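Side-chain contacts in reducing end xylose-releasing exo-oligoxylanase (Bacillus halodurans, PDB 1WU4), which hydrolyses xylooligosaccharides of three or more units, releasing xylose from the reducing end with inversion of anomeric configuration: residues 47-52 and 57-62; 33-38 and 350-355; 208-213 and 376-381; 77-82 and 86-91. The protein carries 1 engineered substitution. All coordinates share one frame; numbering follows the deposited sequence.

Interaction 1. Residues 47-52 and 57-62; sequences KIYYEV and GYLLDT
Y50 and Y58 form the hydrogen-bonded pair of the antiparallel hairpin 49-52/56-59: Y50 N gives to Y58 O at 2.8 Å (N-H...O 170°), Y58 N returns to Y50 O at 2.9 Å, and I48 O takes a further bond from L60 N. Both tyrosine side chains rise from the same face. CG of Y58 lies between its own backbone N and carbonyl carbon (chi1 60°), which brings the end of the ring nearer the partner strand; Y50 CB then sits over a face of it in a CH-pi contact, 4.1 Å from the centroid. V52 CG2 touches Y58 CE2 at 3.7 Å, while Y50 CE2 meets L60 CB at 3.6 Å. On the other face the Y49 ring passes G57, where a side chain would collide with Y49 CE1, and Y49 CD1 meets L59 CD1. Y49 OH reaches the anti lone pair of E51 OE2 at 2.9 Å. Putting an alanine at Y49 would probably open a gap above G57 and L59 and leave E51 without its hydroxyl donor. The Y49/L59 face packs on I91 of helix 85-99, with F40 beside the Y49 ring, and I48 touches C363 of helix 358-372.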
# COMPACT_ATOMS: atom_id res chain seq x y z
N LYS A 47 9.10 -16.77 -1.11
CA LYS A 47 8.38 -16.72 -2.42
C LYS A 47 6.88 -16.57 -2.20
O LYS A 47 6.27 -17.36 -1.48
CB LYS A 47 8.64 -18.01 -3.20
CG LYS A 47 7.93 -18.06 -4.54
CD LYS A 47 7.77 -19.48 -5.03
CE LYS A 47 7.04 -19.54 -6.35
NZ LYS A 47 6.79 -20.94 -6.80
N ILE A 48 6.29 -15.55 -2.83
CA ILE A 48 4.87 -15.30 -2.67
C ILE A 48 4.10 -15.23 -3.99
O ILE A 48 2.88 -15.17 -4.00
CB ILE A 48 4.63 -13.98 -1.90
CG1 ILE A 48 5.27 -12.82 -2.66
CG2 ILE A 48 5.23 -14.09 -0.50
CD1 ILE A 48 5.08 -11.46 -2.01
N TYR A 49 4.83 -15.24 -5.11
CA TYR A 49 4.21 -15.18 -6.43
C TYR A 49 4.21 -16.56 -7.08
O TYR A 49 5.24 -17.23 -7.14
CB TYR A 49 4.96 -14.19 -7.32
CG TYR A 49 4.61 -14.26 -8.79
CD1 TYR A 49 3.34 -13.91 -9.25
CD2 TYR A 49 5.55 -14.69 -9.73
CE1 TYR A 49 3.02 -13.98 -10.60
CE2 TYR A 49 5.24 -14.77 -11.08
CZ TYR A 49 3.97 -14.42 -11.51
OH TYR A 49 3.66 -14.49 -12.85
N TYR A 50 3.04 -16.98 -7.58
CA TYR A 50 2.89 -18.28 -8.22
C TYR A 50 2.35 -18.15 -9.64
O TYR A 50 1.35 -17.47 -9.88
CB TYR A 50 1.96 -19.16 -7.38
CG TYR A 50 2.54 -19.48 -6.02
CD1 TYR A 50 3.34 -20.61 -5.83
CD2 TYR A 50 2.31 -18.65 -4.93
CE1 TYR A 50 3.91 -20.89 -4.59
CE2 TYR A 50 2.88 -18.91 -3.69
CZ TYR A 50 3.67 -20.03 -3.53
OH TYR A 50 4.23 -20.30 -2.30
N GLU A 51 3.02 -18.82 -10.57
CA GLU A 51 2.62 -18.78 -11.96
C GLU A 51 1.73 -19.97 -12.30
O GLU A 51 1.99 -21.10 -11.88
CB GLU A 51 3.87 -18.78 -12.85
CG GLU A 51 3.82 -17.80 -13.99
CD GLU A 51 5.20 -17.36 -14.44
OE1 GLU A 51 5.98 -18.23 -14.87
OE2 GLU A 51 5.49 -16.15 -14.35
N VAL A 52 0.66 -19.71 -13.05
CA VAL A 52 -0.27 -20.76 -13.46
C VAL A 52 -0.44 -20.72 -14.97
O VAL A 52 -0.82 -19.70 -15.54
CB VAL A 52 -1.65 -20.56 -12.79
CG1 VAL A 52 -2.59 -21.68 -13.20
CG2 VAL A 52 -1.50 -20.51 -11.28
N GLY A 57 -1.37 -15.95 -12.93
CA GLY A 57 -0.45 -15.89 -11.81
C GLY A 57 -1.10 -15.17 -10.65
O GLY A 57 -2.07 -14.43 -10.84
N TYR A 58 -0.59 -15.38 -9.44
CA TYR A 58 -1.15 -14.73 -8.27
C TYR A 58 -0.19 -14.66 -7.11
O TYR A 58 0.82 -15.37 -7.07
CB TYR A 58 -2.43 -15.46 -7.83
CG TYR A 58 -2.23 -16.92 -7.46
CD1 TYR A 58 -1.60 -17.28 -6.27
CD2 TYR A 58 -2.68 -17.94 -8.30
CE1 TYR A 58 -1.43 -18.63 -5.92
CE2 TYR A 58 -2.51 -19.29 -7.96
CZ TYR A 58 -1.88 -19.62 -6.77
OH TYR A 58 -1.71 -20.94 -6.43
N LEU A 59 -0.48 -13.77 -6.17
CA LEU A 59 0.33 -13.67 -4.96
C LEU A 59 -0.50 -14.38 -3.91
O LEU A 59 -1.70 -14.11 -3.76
CB LEU A 59 0.57 -12.21 -4.55
CG LEU A 59 1.87 -11.62 -5.10
CD1 LEU A 59 1.70 -11.34 -6.58
CD2 LEU A 59 2.21 -10.33 -4.35
N LEU A 60 0.12 -15.31 -3.21
CA LEU A 60 -0.57 -16.08 -2.20
C LEU A 60 -0.34 -15.58 -0.79
O LEU A 60 0.81 -15.36 -0.39
CB LEU A 60 -0.14 -17.54 -2.29
CG LEU A 60 -0.75 -18.53 -1.30
CD1 LEU A 60 -2.21 -18.77 -1.66
CD2 LEU A 60 0.03 -19.84 -1.33
N ASP A 61 -1.42 -15.37 -0.05
CA ASP A 61 -1.27 -14.98 1.34
C ASP A 61 -0.93 -16.33 1.93
O ASP A 61 -1.82 -17.12 2.28
CB ASP A 61 -2.59 -14.47 1.93
CG ASP A 61 -2.45 -14.10 3.40
OD1 ASP A 61 -1.77 -14.84 4.14
OD2 ASP A 61 -3.03 -13.07 3.82
N THR A 62 0.36 -16.62 1.98
CA THR A 62 0.85 -17.90 2.47
C THR A 62 0.29 -18.33 3.82
O THR A 62 0.11 -19.53 4.08
CB THR A 62 2.39 -17.88 2.55
OG1 THR A 62 2.81 -16.76 3.35
CG2 THR A 62 2.99 -17.75 1.16

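Interaction 2. Residues 33-38 and 350-355; sequences KDTWEQ and TPVRTG
T35 brings its methyl to V352, CG2 lying 4.3 Å from V352 CG1, a loose approach from the side of helix 25-40 that faces the loop between helices 340-348 and 358-372. Its hydroxyl is engaged elsewhere: OG1 is hydrogen-bonded to R31 O, one turn back in the same helix. Three residues on, Q38 points toward the loop. Beyond CG its chain is extended (chi2 -155°), which carries the terminal amide to the second methyl of V352: OE1 lies 3.3 Å and NE2 3.7 Å from V352 CG2, the methyl standing obliquely above the amide plane. V352 thus works as a fork, CG1 meeting the threonine and CG2 the glutamine. Y365 of helix 358-372 touches both T35 and V352. The next loop residue, R353, heads away from the helix into a salt bridge with D361. The chemistry is that of van der Waals packing alone, with only 124 Å² buried: a methyl offers the Q38 amide nothing to bond to, so the hold on V352 has little directional preference, and Q38 is exposed, so its amide is probably accessible to water.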
# COMPACT_ATOMS: atom_id res chain seq x y z
N LYS A 33 17.59 -6.55 -6.09
CA LYS A 33 17.35 -7.67 -7.00
C LYS A 33 17.12 -8.96 -6.22
O LYS A 33 16.21 -9.73 -6.54
CB LYS A 33 18.53 -7.84 -7.96
CG LYS A 33 18.36 -9.00 -8.94
CD LYS A 33 19.48 -9.03 -9.97
CE LYS A 33 19.34 -10.21 -10.91
NZ LYS A 33 19.48 -11.51 -10.19
N ASP A 34 17.95 -9.20 -5.21
CA ASP A 34 17.81 -10.42 -4.41
C ASP A 34 16.46 -10.48 -3.71
O ASP A 34 15.84 -11.54 -3.64
CB ASP A 34 18.94 -10.52 -3.38
CG ASP A 34 20.29 -10.79 -4.01
OD1 ASP A 34 20.35 -11.01 -5.24
OD2 ASP A 34 21.31 -10.79 -3.28
N THR A 35 15.99 -9.34 -3.21
CA THR A 35 14.70 -9.29 -2.53
C THR A 35 13.60 -9.67 -3.53
O THR A 35 12.74 -10.49 -3.23
CB THR A 35 14.42 -7.89 -1.97
OG1 THR A 35 15.46 -7.54 -1.05
CG2 THR A 35 13.08 -7.87 -1.24
N TRP A 36 13.65 -9.07 -4.72
CA TRP A 36 12.68 -9.36 -5.76
C TRP A 36 12.69 -10.85 -6.12
O TRP A 36 11.64 -11.48 -6.19
CB TRP A 36 12.97 -8.52 -7.01
CG TRP A 36 12.31 -9.03 -8.26
CD1 TRP A 36 12.86 -9.86 -9.19
CD2 TRP A 36 10.97 -8.76 -8.69
NE1 TRP A 36 11.94 -10.14 -10.18
CE2 TRP A 36 10.77 -9.47 -9.90
CE3 TRP A 36 9.92 -7.99 -8.18
CZ2 TRP A 36 9.56 -9.44 -10.60
CZ3 TRP A 36 8.71 -7.96 -8.88
CH2 TRP A 36 8.55 -8.68 -10.08
N GLU A 37 13.89 -11.40 -6.34
CA GLU A 37 14.02 -12.80 -6.70
C GLU A 37 13.50 -13.77 -5.65
O GLU A 37 12.92 -14.80 -5.98
CB GLU A 37 15.48 -13.13 -7.02
CG GLU A 37 15.97 -12.60 -8.35
CD GLU A 37 15.13 -13.09 -9.52
OE1 GLU A 37 14.82 -14.30 -9.55
OE2 GLU A 37 14.79 -12.27 -10.40
N GLN A 38 13.70 -13.45 -4.38
CA GLN A 38 13.21 -14.32 -3.32
C GLN A 38 11.69 -14.39 -3.32
O GLN A 38 11.11 -15.44 -3.04
CB GLN A 38 13.69 -13.85 -1.95
CG GLN A 38 15.15 -14.15 -1.66
CD GLN A 38 15.41 -14.24 -0.17
OE1 GLN A 38 14.77 -15.02 0.53
NE2 GLN A 38 16.35 -13.44 0.32
N THR A 350 17.94 -6.82 8.58
CA THR A 350 16.82 -7.71 8.83
C THR A 350 16.51 -8.51 7.56
O THR A 350 16.12 -7.94 6.55
CB THR A 350 15.55 -6.92 9.21
OG1 THR A 350 15.79 -6.15 10.39
CG2 THR A 350 14.38 -7.87 9.47
N PRO A 351 16.71 -9.83 7.60
CA PRO A 351 16.42 -10.64 6.41
C PRO A 351 14.92 -10.75 6.14
O PRO A 351 14.11 -10.56 7.04
CB PRO A 351 17.03 -12.00 6.76
CG PRO A 351 18.14 -11.65 7.71
CD PRO A 351 17.48 -10.61 8.58
N VAL A 352 14.55 -11.06 4.90
CA VAL A 352 13.14 -11.22 4.58
C VAL A 352 12.61 -12.36 5.45
O VAL A 352 13.37 -13.26 5.84
CB VAL A 352 12.91 -11.56 3.09
CG1 VAL A 352 13.40 -10.41 2.22
CG2 VAL A 352 13.62 -12.84 2.73
N ARG A 353 11.32 -12.34 5.75
CA ARG A 353 10.72 -13.37 6.58
C ARG A 353 10.62 -14.71 5.85
O ARG A 353 10.40 -14.76 4.65
CB ARG A 353 9.33 -12.94 7.05
CG ARG A 353 8.67 -13.93 8.00
CD ARG A 353 7.33 -13.41 8.52
NE ARG A 353 6.73 -14.33 9.49
CZ ARG A 353 5.70 -14.03 10.27
NH1 ARG A 353 5.22 -14.93 11.11
NH2 ARG A 353 5.14 -12.83 10.20
N THR A 354 10.79 -15.78 6.61
CA THR A 354 10.69 -17.13 6.07
C THR A 354 9.47 -17.78 6.71
O THR A 354 8.92 -17.26 7.67
CB THR A 354 11.92 -17.98 6.43
OG1 THR A 354 12.00 -18.12 7.85
CG2 THR A 354 13.19 -17.33 5.91
N GLY A 355 9.05 -18.92 6.17
CA GLY A 355 7.91 -19.61 6.75
C GLY A 355 6.58 -19.37 6.08
O GLY A 355 6.46 -18.60 5.12

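Interaction 3. Residues 208-213 and 376-381; sequences SLWANE and FKIWFP
The C-terminal tail, which follows helix 358-372, runs past the end of helix 201-210, where W210 reaches out with its indole to meet I378, W379, F380 and P381. The six-membered part of the indole does most of the touching. W210 CH2 comes 3.6 Å from the backbone oxygen W379 O, a van der Waals contact of a ring carbon; the oxygen's hydrogen bond is with H142 ND1. The same CH2 lies 4.1 Å from I378 CG2. F380 approaches at the indole edge, near its plane, CD1 standing 4.1 Å from W210 CZ2, and the two side chains cross at about a right angle. One face of the F380 ring is covered by I378 CG2, 3.5 Å above it and offset toward the rim. In this (alpha/alpha)6 barrel the tail crosses from helix to helix: I378 touches F139 of helix 127-144 and W277 of helix 265-278, and P381 touches H142. W210 rests on L135 and F139, with H142 edge-to-face to its ring. P381, the last ordered residue, comes obliquely to the indole, its CD 3.9 Å from W210 CZ2 and its CG 3.9 Å from W210 NE1. With an alanine in place of W210, the P381 ring and the CD1 side of F380 would probably lose their support, leaving the chain end freer. W379 turns the other way, its NE1 bonded to Q81 OE1 and its ring in cation-pi contact with R143.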
# COMPACT_ATOMS: atom_id res chain seq x y z
N SER A 208 -5.90 12.74 -9.70
CA SER A 208 -6.43 14.05 -10.07
C SER A 208 -5.92 14.50 -11.43
O SER A 208 -6.42 15.48 -11.99
CB SER A 208 -6.09 15.10 -8.99
OG SER A 208 -4.77 15.61 -9.14
N LEU A 209 -4.92 13.80 -11.95
CA LEU A 209 -4.35 14.13 -13.25
C LEU A 209 -4.78 13.14 -14.33
O LEU A 209 -4.91 13.50 -15.50
CB LEU A 209 -2.82 14.12 -13.18
CG LEU A 209 -2.13 15.03 -12.18
CD1 LEU A 209 -0.63 14.79 -12.22
CD2 LEU A 209 -2.45 16.49 -12.50
N TRP A 210 -5.03 11.89 -13.93
CA TRP A 210 -5.35 10.84 -14.89
C TRP A 210 -6.74 10.20 -14.87
O TRP A 210 -7.09 9.49 -15.81
CB TRP A 210 -4.30 9.73 -14.79
CG TRP A 210 -2.88 10.25 -14.85
CD1 TRP A 210 -2.43 11.32 -15.57
CD2 TRP A 210 -1.73 9.69 -14.21
NE1 TRP A 210 -1.07 11.46 -15.42
CE2 TRP A 210 -0.62 10.47 -14.60
CE3 TRP A 210 -1.53 8.59 -13.36
CZ2 TRP A 210 0.68 10.19 -14.15
CZ3 TRP A 210 -0.24 8.32 -12.92
CH2 TRP A 210 0.85 9.12 -13.32
N ALA A 211 -7.52 10.43 -13.83
CA ALA A 211 -8.86 9.84 -13.78
C ALA A 211 -9.77 10.58 -14.75
O ALA A 211 -9.35 11.53 -15.41
CB ALA A 211 -9.42 9.93 -12.36
N ASN A 212 -11.02 10.13 -14.86
CA ASN A 212 -11.96 10.82 -15.74
C ASN A 212 -11.96 12.29 -15.30
O ASN A 212 -11.95 12.58 -14.10
CB ASN A 212 -13.37 10.24 -15.62
CG ASN A 212 -13.49 8.87 -16.25
OD1 ASN A 212 -12.78 8.55 -17.21
ND2 ASN A 212 -14.41 8.06 -15.74
N GLU A 213 -11.98 13.20 -16.26
CA GLU A 213 -11.93 14.62 -15.93
C GLU A 213 -13.01 15.08 -14.96
O GLU A 213 -12.76 15.96 -14.13
CB GLU A 213 -11.99 15.47 -17.21
CG GLU A 213 -10.76 15.33 -18.07
CD GLU A 213 -10.65 16.41 -19.14
OE1 GLU A 213 -10.48 17.60 -18.77
OE2 GLU A 213 -10.75 16.07 -20.33
N PHE A 376 10.95 3.28 -6.39
CA PHE A 376 9.48 3.24 -6.31
C PHE A 376 9.13 4.57 -6.96
O PHE A 376 9.03 5.61 -6.29
CB PHE A 376 9.02 3.16 -4.85
CG PHE A 376 7.60 2.70 -4.67
CD1 PHE A 376 7.21 2.07 -3.49
CD2 PHE A 376 6.64 2.91 -5.67
CE1 PHE A 376 5.89 1.66 -3.30
CE2 PHE A 376 5.31 2.50 -5.48
CZ PHE A 376 4.94 1.87 -4.29
N LYS A 377 8.96 4.54 -8.27
CA LYS A 377 8.71 5.75 -9.04
C LYS A 377 7.32 5.98 -9.59
O LYS A 377 6.46 5.11 -9.59
CB LYS A 377 9.69 5.80 -10.22
CG LYS A 377 11.15 5.59 -9.85
CD LYS A 377 12.03 5.64 -11.10
CE LYS A 377 13.50 5.42 -10.76
NZ LYS A 377 14.35 5.43 -11.98
N ILE A 378 7.12 7.21 -10.07
CA ILE A 378 5.88 7.61 -10.70
C ILE A 378 6.18 7.44 -12.19
O ILE A 378 7.20 7.92 -12.68
CB ILE A 378 5.56 9.10 -10.43
CG1 ILE A 378 5.36 9.32 -8.93
CG2 ILE A 378 4.32 9.51 -11.20
CD1 ILE A 378 5.21 10.79 -8.54
N TRP A 379 5.31 6.72 -12.89
CA TRP A 379 5.49 6.51 -14.31
C TRP A 379 4.49 7.38 -15.05
O TRP A 379 3.28 7.14 -14.99
CB TRP A 379 5.34 5.02 -14.64
CG TRP A 379 6.41 4.22 -13.94
CD1 TRP A 379 6.32 3.61 -12.72
CD2 TRP A 379 7.77 4.07 -14.37
NE1 TRP A 379 7.55 3.11 -12.35
CE2 TRP A 379 8.45 3.38 -13.34
CE3 TRP A 379 8.48 4.47 -15.51
CZ2 TRP A 379 9.82 3.07 -13.43
CZ3 TRP A 379 9.84 4.16 -15.59
CH2 TRP A 379 10.49 3.47 -14.56
N PHE A 380 5.01 8.40 -15.71
CA PHE A 380 4.22 9.39 -16.45
C PHE A 380 3.92 8.97 -17.88
O PHE A 380 4.62 8.14 -18.46
CB PHE A 380 4.98 10.72 -16.49
CG PHE A 380 5.16 11.36 -15.14
CD1 PHE A 380 4.19 12.24 -14.64
CD2 PHE A 380 6.29 11.10 -14.38
CE1 PHE A 380 4.36 12.85 -13.40
CE2 PHE A 380 6.47 11.71 -13.13
CZ PHE A 380 5.50 12.58 -12.65
N PRO A 381 2.86 9.55 -18.47
CA PRO A 381 2.47 9.24 -19.85
C PRO A 381 3.58 9.63 -20.83
O PRO A 381 4.45 10.44 -20.44
CB PRO A 381 1.22 10.09 -20.05
CG PRO A 381 0.65 10.20 -18.67
CD PRO A 381 1.87 10.44 -17.83

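Interaction 4. Residues 77-82 and 86-91; sequences MMAVQM and DIFDRI
The F88 ring has A79 CB at its edge, near the ring plane, while V80 comes obliquely, its CB 4.0 Å from F88 CD1. W144 meets the same ring edge-to-face, and the ring of Y154 is turned about 90° to it, so this phenylalanine sits in an aromatic cluster between helices. With CG anti to the backbone N (chi1 -174°), the ring swings over to V80 rather than standing above A79, and A79 is left to face the helix backbone. Its methyl lies 3.7 Å from F88 N and 3.9 Å from F88 CB, and 4.0 Å from I87 CG2. The small alanine is consistent with the close approach: the CA atoms of A79 and F88 are 5.3 Å apart, and the axes of 77-81 and 86-91 approach to 8.3 Å, with 158° between their directions. I87 uses its CG2 branch for A79, anti to its own backbone N, while the side chain also touches W36 and F40 of helix 25-40. V80 packs further on F139 of helix 127-144, and its carbonyl oxygen is hydrogen-bonded to R143 NH1. All four touching residues are buried, and the side chains meet through carbon atoms alone. Helices 69-81 and 85-99, joined by a short turn, thus form an antiparallel helical hairpin closed near its turn by alanine, valine, isoleucine and phenylalanine; hairpins of this kind build the (alpha/alpha)6 barrel of glycoside hydrolase family 8.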
# COMPACT_ATOMS: atom_id res chain seq x y z
N MET A 77 1.65 -3.62 -8.70
CA MET A 77 2.47 -2.42 -8.50
C MET A 77 3.95 -2.80 -8.52
O MET A 77 4.77 -2.10 -9.13
CB MET A 77 2.12 -1.75 -7.17
CG MET A 77 2.90 -0.46 -6.91
SD MET A 77 2.72 0.79 -8.20
CE MET A 77 1.18 1.56 -7.70
N MET A 78 4.30 -3.89 -7.86
CA MET A 78 5.69 -4.35 -7.84
C MET A 78 6.17 -4.67 -9.25
O MET A 78 7.26 -4.27 -9.66
CB MET A 78 5.82 -5.59 -6.95
CG MET A 78 5.51 -5.33 -5.48
SD MET A 78 5.19 -6.85 -4.56
CE MET A 78 4.98 -6.20 -2.89
N ALA A 79 5.35 -5.41 -9.99
CA ALA A 79 5.70 -5.80 -11.35
C ALA A 79 5.92 -4.62 -12.28
O ALA A 79 6.89 -4.61 -13.06
CB ALA A 79 4.63 -6.72 -11.92
N VAL A 80 5.06 -3.61 -12.23
CA VAL A 80 5.25 -2.47 -13.11
C VAL A 80 6.48 -1.66 -12.69
O VAL A 80 7.19 -1.13 -13.55
CB VAL A 80 3.98 -1.56 -13.19
CG1 VAL A 80 3.71 -0.89 -11.85
CG2 VAL A 80 4.15 -0.54 -14.30
N GLN A 81 6.76 -1.59 -11.39
CA GLN A 81 7.95 -0.87 -10.93
C GLN A 81 9.20 -1.60 -11.42
O GLN A 81 10.23 -0.97 -11.70
CB GLN A 81 7.99 -0.80 -9.40
CG GLN A 81 6.96 0.13 -8.76
CD GLN A 81 7.10 1.57 -9.22
OE1 GLN A 81 8.18 2.01 -9.60
NE2 GLN A 81 6.00 2.31 -9.16
N MET A 82 9.11 -2.92 -11.55
CA MET A 82 10.24 -3.74 -11.99
C MET A 82 10.27 -3.96 -13.50
O MET A 82 11.12 -4.69 -14.02
CB MET A 82 10.20 -5.10 -11.29
CG MET A 82 10.40 -5.04 -9.78
SD MET A 82 12.02 -4.41 -9.31
CE MET A 82 13.07 -5.76 -9.82
N ASP A 86 5.07 -9.26 -18.17
CA ASP A 86 4.62 -10.65 -18.19
C ASP A 86 3.98 -11.01 -16.85
O ASP A 86 2.91 -11.62 -16.81
CB ASP A 86 5.79 -11.58 -18.51
CG ASP A 86 6.94 -11.47 -17.52
OD1 ASP A 86 7.30 -10.34 -17.12
OD2 ASP A 86 7.49 -12.53 -17.14
N ILE A 87 4.62 -10.63 -15.75
CA ILE A 87 4.10 -10.91 -14.42
C ILE A 87 2.86 -10.06 -14.15
O ILE A 87 1.86 -10.55 -13.63
CB ILE A 87 5.18 -10.64 -13.35
CG1 ILE A 87 6.33 -11.64 -13.52
CG2 ILE A 87 4.58 -10.74 -11.96
CD1 ILE A 87 7.49 -11.43 -12.58
N PHE A 88 2.93 -8.79 -14.52
CA PHE A 88 1.81 -7.87 -14.32
C PHE A 88 0.54 -8.43 -14.96
O PHE A 88 -0.50 -8.51 -14.32
CB PHE A 88 2.14 -6.51 -14.96
CG PHE A 88 1.11 -5.45 -14.70
CD1 PHE A 88 1.32 -4.50 -13.70
CD2 PHE A 88 -0.06 -5.39 -15.45
CE1 PHE A 88 0.37 -3.51 -13.45
CE2 PHE A 88 -1.01 -4.40 -15.20
CZ PHE A 88 -0.80 -3.45 -14.20
N ASP A 89 0.65 -8.81 -16.23
CA ASP A 89 -0.49 -9.34 -16.97
C ASP A 89 -1.02 -10.65 -16.41
O ASP A 89 -2.23 -10.88 -16.40
CB ASP A 89 -0.12 -9.51 -18.45
CG ASP A 89 -0.02 -8.19 -19.18
OD1 ASP A 89 0.45 -8.17 -20.34
OD2 ASP A 89 -0.41 -7.15 -18.59
N ARG A 90 -0.13 -11.52 -15.94
CA ARG A 90 -0.57 -12.79 -15.36
C ARG A 90 -1.43 -12.53 -14.13
O ARG A 90 -2.48 -13.14 -13.95
CB ARG A 90 0.64 -13.64 -14.97
CG ARG A 90 1.29 -14.40 -16.13
CD ARG A 90 2.57 -15.09 -15.67
NE ARG A 90 3.20 -15.89 -16.72
CZ ARG A 90 2.83 -17.13 -17.05
NH1 ARG A 90 1.82 -17.72 -16.42
NH2 ARG A 90 3.47 -17.78 -18.01
N ILE A 91 -1.00 -11.59 -13.29
CA ILE A 91 -1.73 -11.26 -12.07
C ILE A 91 -3.05 -10.54 -12.37
O ILE A 91 -4.09 -10.89 -11.82
CB ILE A 91 -0.87 -10.35 -11.15
CG1 ILE A 91 0.37 -11.12 -10.68
CG2 ILE A 91 -1.70 -9.89 -9.95
CD1 ILE A 91 1.37 -10.26 -9.92

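Interactions 1, 2 and 4 are connected. The hairpin of interaction 1 meets interaction 4 through packing of L59 CD1 on I91 CD1 (3.5 Å) and a long, weak ion pair of E51 with R90, and meets interaction 2 where K47 CB touches Q38 O. W36, between the two residues used in interaction 2, packs on I87 and M82 of interaction 4. Interaction 3 joins through Q81, whose NE2 probably gives a hydrogen bond to K377 O at 2.9 Å; it touches neither of the other two. Interaction 1 comes near the catalytic centre: the L59 side chain is about 8 Å from that of E70, the probable proton donor. The nickel ion lies about 12 Å from the T35 side chain.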